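Local coordinates for protein biliverdin reductase (Synechocystis sp., PDB 5B3V) that probably reduces biliverdin to bilirubin with NADPH, binding the dinucleotide through a Rossmann-fold domain of the Gfo/Idh/MocA oxidoreductase family, at residues Y173-F178 / E215-C220. Sequence-based numbering, arbitrary orientation.
With NAP (NADP nicotinamide-adenine-dinucleotide phosphate), chain E.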
# COMPACT_ATOMS: atom_id res chain seq x y z
N TYR A 173 14.81 -3.79 1.63
CA TYR A 173 15.99 -3.34 0.91
C TYR A 173 16.49 -4.39 -0.07
O TYR A 173 17.65 -4.33 -0.50
CB TYR A 173 17.09 -2.93 1.88
CG TYR A 173 16.84 -1.60 2.55
CD1 TYR A 173 15.89 -1.47 3.56
CD2 TYR A 173 17.54 -0.46 2.17
CE1 TYR A 173 15.66 -0.25 4.17
CE2 TYR A 173 17.32 0.76 2.78
CZ TYR A 173 16.38 0.86 3.78
OH TYR A 173 16.14 2.07 4.39
N HIS A 174 15.65 -5.35 -0.43
CA HIS A 174 16.01 -6.45 -1.32
C HIS A 174 15.31 -6.24 -2.67
O HIS A 174 14.09 -6.06 -2.71
CB HIS A 174 15.61 -7.79 -0.72
CG HIS A 174 16.03 -8.98 -1.54
ND1 HIS A 174 15.32 -9.39 -2.65
CD2 HIS A 174 17.07 -9.83 -1.41
CE1 HIS A 174 15.91 -10.45 -3.17
NE2 HIS A 174 16.98 -10.74 -2.44
N HIS A 175 16.08 -6.29 -3.76
CA HIS A 175 15.53 -5.95 -5.07
C HIS A 175 14.38 -6.88 -5.46
O HIS A 175 13.33 -6.42 -5.92
CB HIS A 175 16.64 -5.98 -6.13
CG HIS A 175 17.49 -4.74 -6.16
ND1 HIS A 175 18.75 -4.69 -5.61
CD2 HIS A 175 17.26 -3.52 -6.70
CE1 HIS A 175 19.26 -3.48 -5.80
NE2 HIS A 175 18.38 -2.76 -6.46
N GLN A 176 14.56 -8.19 -5.27
CA GLN A 176 13.55 -9.16 -5.72
C GLN A 176 12.34 -9.20 -4.79
O GLN A 176 11.19 -9.27 -5.25
CB GLN A 176 14.17 -10.55 -5.83
CG GLN A 176 14.97 -10.76 -7.10
CD GLN A 176 14.09 -11.10 -8.28
OE1 GLN A 176 13.64 -12.24 -8.42
NE2 GLN A 176 13.81 -10.11 -9.13
N GLN A 177 12.57 -9.17 -3.47
CA GLN A 177 11.47 -9.33 -2.52
C GLN A 177 10.68 -8.04 -2.34
O GLN A 177 9.48 -8.09 -2.05
CB GLN A 177 12.01 -9.81 -1.17
CG GLN A 177 12.55 -11.24 -1.21
CD GLN A 177 13.62 -11.49 -0.17
OE1 GLN A 177 14.40 -12.44 -0.28
NE2 GLN A 177 13.66 -10.63 0.86
N PHE A 178 11.33 -6.89 -2.50
CA PHE A 178 10.66 -5.59 -2.42
C PHE A 178 10.05 -5.19 -3.76
O PHE A 178 8.92 -4.68 -3.80
CB PHE A 178 11.66 -4.53 -1.94
CG PHE A 178 11.04 -3.26 -1.46
CD1 PHE A 178 10.03 -3.28 -0.51
CD2 PHE A 178 11.51 -2.03 -1.91
CE1 PHE A 178 9.47 -2.10 -0.05
CE2 PHE A 178 10.95 -0.85 -1.45
CZ PHE A 178 9.94 -0.88 -0.52
N GLU A 215 22.40 -7.93 -3.75
CA GLU A 215 21.08 -8.46 -3.78
C GLU A 215 20.24 -7.46 -3.02
O GLU A 215 19.08 -7.34 -3.23
CB GLU A 215 21.14 -9.70 -2.94
CG GLU A 215 20.29 -10.86 -3.31
CD GLU A 215 20.86 -12.15 -2.76
OE1 GLU A 215 21.81 -12.14 -1.99
OE2 GLU A 215 20.33 -13.19 -3.13
N TYR A 216 20.95 -6.86 -2.08
CA TYR A 216 20.42 -5.79 -1.25
C TYR A 216 20.97 -4.46 -1.75
O TYR A 216 22.02 -4.39 -2.39
CB TYR A 216 20.80 -5.99 0.21
CG TYR A 216 20.11 -7.16 0.86
CD1 TYR A 216 18.88 -7.01 1.49
CD2 TYR A 216 20.68 -8.43 0.85
CE1 TYR A 216 18.24 -8.08 2.07
CE2 TYR A 216 20.05 -9.51 1.43
CZ TYR A 216 18.82 -9.33 2.04
OH TYR A 216 18.17 -10.39 2.63
N PHE A 217 20.24 -3.39 -1.44
CA PHE A 217 20.72 -2.04 -1.69
C PHE A 217 20.70 -1.25 -0.39
O PHE A 217 19.80 -1.43 0.44
CB PHE A 217 19.89 -1.31 -2.77
CG PHE A 217 18.40 -1.30 -2.50
CD1 PHE A 217 17.83 -0.35 -1.68
CD2 PHE A 217 17.57 -2.23 -3.11
CE1 PHE A 217 16.47 -0.34 -1.44
CE2 PHE A 217 16.21 -2.23 -2.88
CZ PHE A 217 15.66 -1.28 -2.04
N ARG A 218 21.70 -0.39 -0.21
CA ARG A 218 21.72 0.44 0.99
C ARG A 218 20.87 1.69 0.84
O ARG A 218 20.49 2.29 1.85
CB ARG A 218 23.16 0.82 1.35
CG ARG A 218 23.96 1.44 0.22
CD ARG A 218 25.45 1.36 0.49
NE ARG A 218 26.22 2.31 -0.31
CZ ARG A 218 26.55 3.53 0.10
NH1 ARG A 218 26.19 3.95 1.31
NH2 ARG A 218 27.25 4.33 -0.69
N ALA A 219 20.54 2.08 -0.39
CA ALA A 219 19.70 3.25 -0.63
C ALA A 219 19.14 3.19 -2.04
O ALA A 219 19.67 2.51 -2.92
CB ALA A 219 20.47 4.56 -0.41
N CYS A 220 18.04 3.93 -2.24
CA CYS A 220 17.43 4.08 -3.55
C CYS A 220 16.74 5.43 -3.62
O CYS A 220 16.18 5.92 -2.64
CB CYS A 220 16.41 2.96 -3.84
SG CYS A 220 14.96 2.93 -2.77
PA NAP E . 7.25 -6.68 8.10
O1A NAP E . 6.84 -6.15 9.42
O2A NAP E . 8.68 -6.79 7.77
O5B NAP E . 6.59 -8.15 7.95
C5B NAP E . 6.89 -9.12 6.95
C4B NAP E . 6.57 -10.57 7.41
O4B NAP E . 7.73 -10.75 6.52
C3B NAP E . 7.17 -11.53 8.47
O3B NAP E . 6.50 -12.79 8.43
C2B NAP E . 8.54 -11.58 7.88
O2B NAP E . 9.48 -12.56 8.41
C1B NAP E . 8.03 -12.12 6.54
N9A NAP E . 9.17 -12.30 5.65
C8A NAP E . 10.29 -11.58 5.69
N7A NAP E . 11.12 -12.06 4.77
C5A NAP E . 10.53 -13.11 4.19
C6A NAP E . 10.95 -13.92 3.22
N6A NAP E . 12.16 -13.66 2.73
N1A NAP E . 10.20 -14.93 2.75
C2A NAP E . 8.94 -15.13 3.31
N3A NAP E . 8.52 -14.26 4.34
C4A NAP E . 9.34 -13.28 4.76
O3 NAP E . 6.59 -5.73 6.95
PN NAP E . 5.13 -5.04 6.85
O1N NAP E . 5.31 -3.58 6.79
O2N NAP E . 4.27 -5.64 7.89
O5D NAP E . 4.60 -5.54 5.42
C5D NAP E . 3.68 -6.56 5.03
C4D NAP E . 3.29 -6.29 3.55
O4D NAP E . 2.89 -5.01 4.19
C3D NAP E . 3.92 -5.50 2.37
O3D NAP E . 3.05 -5.56 1.24
C2D NAP E . 3.90 -4.14 2.96
O2D NAP E . 4.23 -3.16 1.97
C1D NAP E . 2.42 -4.15 3.16
N1N NAP E . 2.01 -2.87 3.78
C2N NAP E . 2.51 -2.55 5.04
C3N NAP E . 2.15 -1.35 5.65
C7N NAP E . 2.63 -1.04 6.91
O7N NAP E . 3.46 -1.75 7.47
N7N NAP E . 2.15 0.07 7.43
C4N NAP E . 1.26 -0.49 5.02
C5N NAP E . 0.76 -0.80 3.76
C6N NAP E . 1.13 -1.99 3.14
P2B NAP E . 10.16 -12.61 9.86
O1X NAP E . 11.53 -13.02 9.52
O2X NAP E . 10.00 -11.25 10.39
O3X NAP E . 9.36 -13.63 10.57
O HOH W 1 15.46 -10.30 3.36
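A single beta bridge between His174 and Tyr216 ties the start of helix 175-178, beside the NADP site, to the loop leading into strand 217-228 of the C-terminal sheet. Two backbone hydrogen bonds flank it: Phe217 N donates to Tyr173 O (2.9 Å), and His175 N to Glu215 O (3.2 Å), both nearly straight. Aromatic side chains thicken this short seam. With CG between backbone N and carbonyl carbon (chi1 54°), the Phe217 ring turns one face to the Tyr173 backbone, whose O and CA (3.9 Å from the centroid) both lie over it, and its CD2 edge to the His175 face, 3.4 Å from CE1. Replacing Phe217 by an alanine is likely to open a gap beside the Tyr173 backbone and leave the His175 imidazole, still edge-to-face with Phe208, less firmly fixed. His174 caps the helix, ND1 accepting from Gln177 N (2.9 Å), and its CD2 edge meets the Tyr216 face, planes at 83°. A water joins Tyr216 OH to Gln177 NE2, near the adenine amine. The Phe178 ring meets NADP-binding Trp171 and touches the bound biliverdin. His174 thus links helix to entering loop; with ND1 accepting, its ring proton would probably sit on NE2.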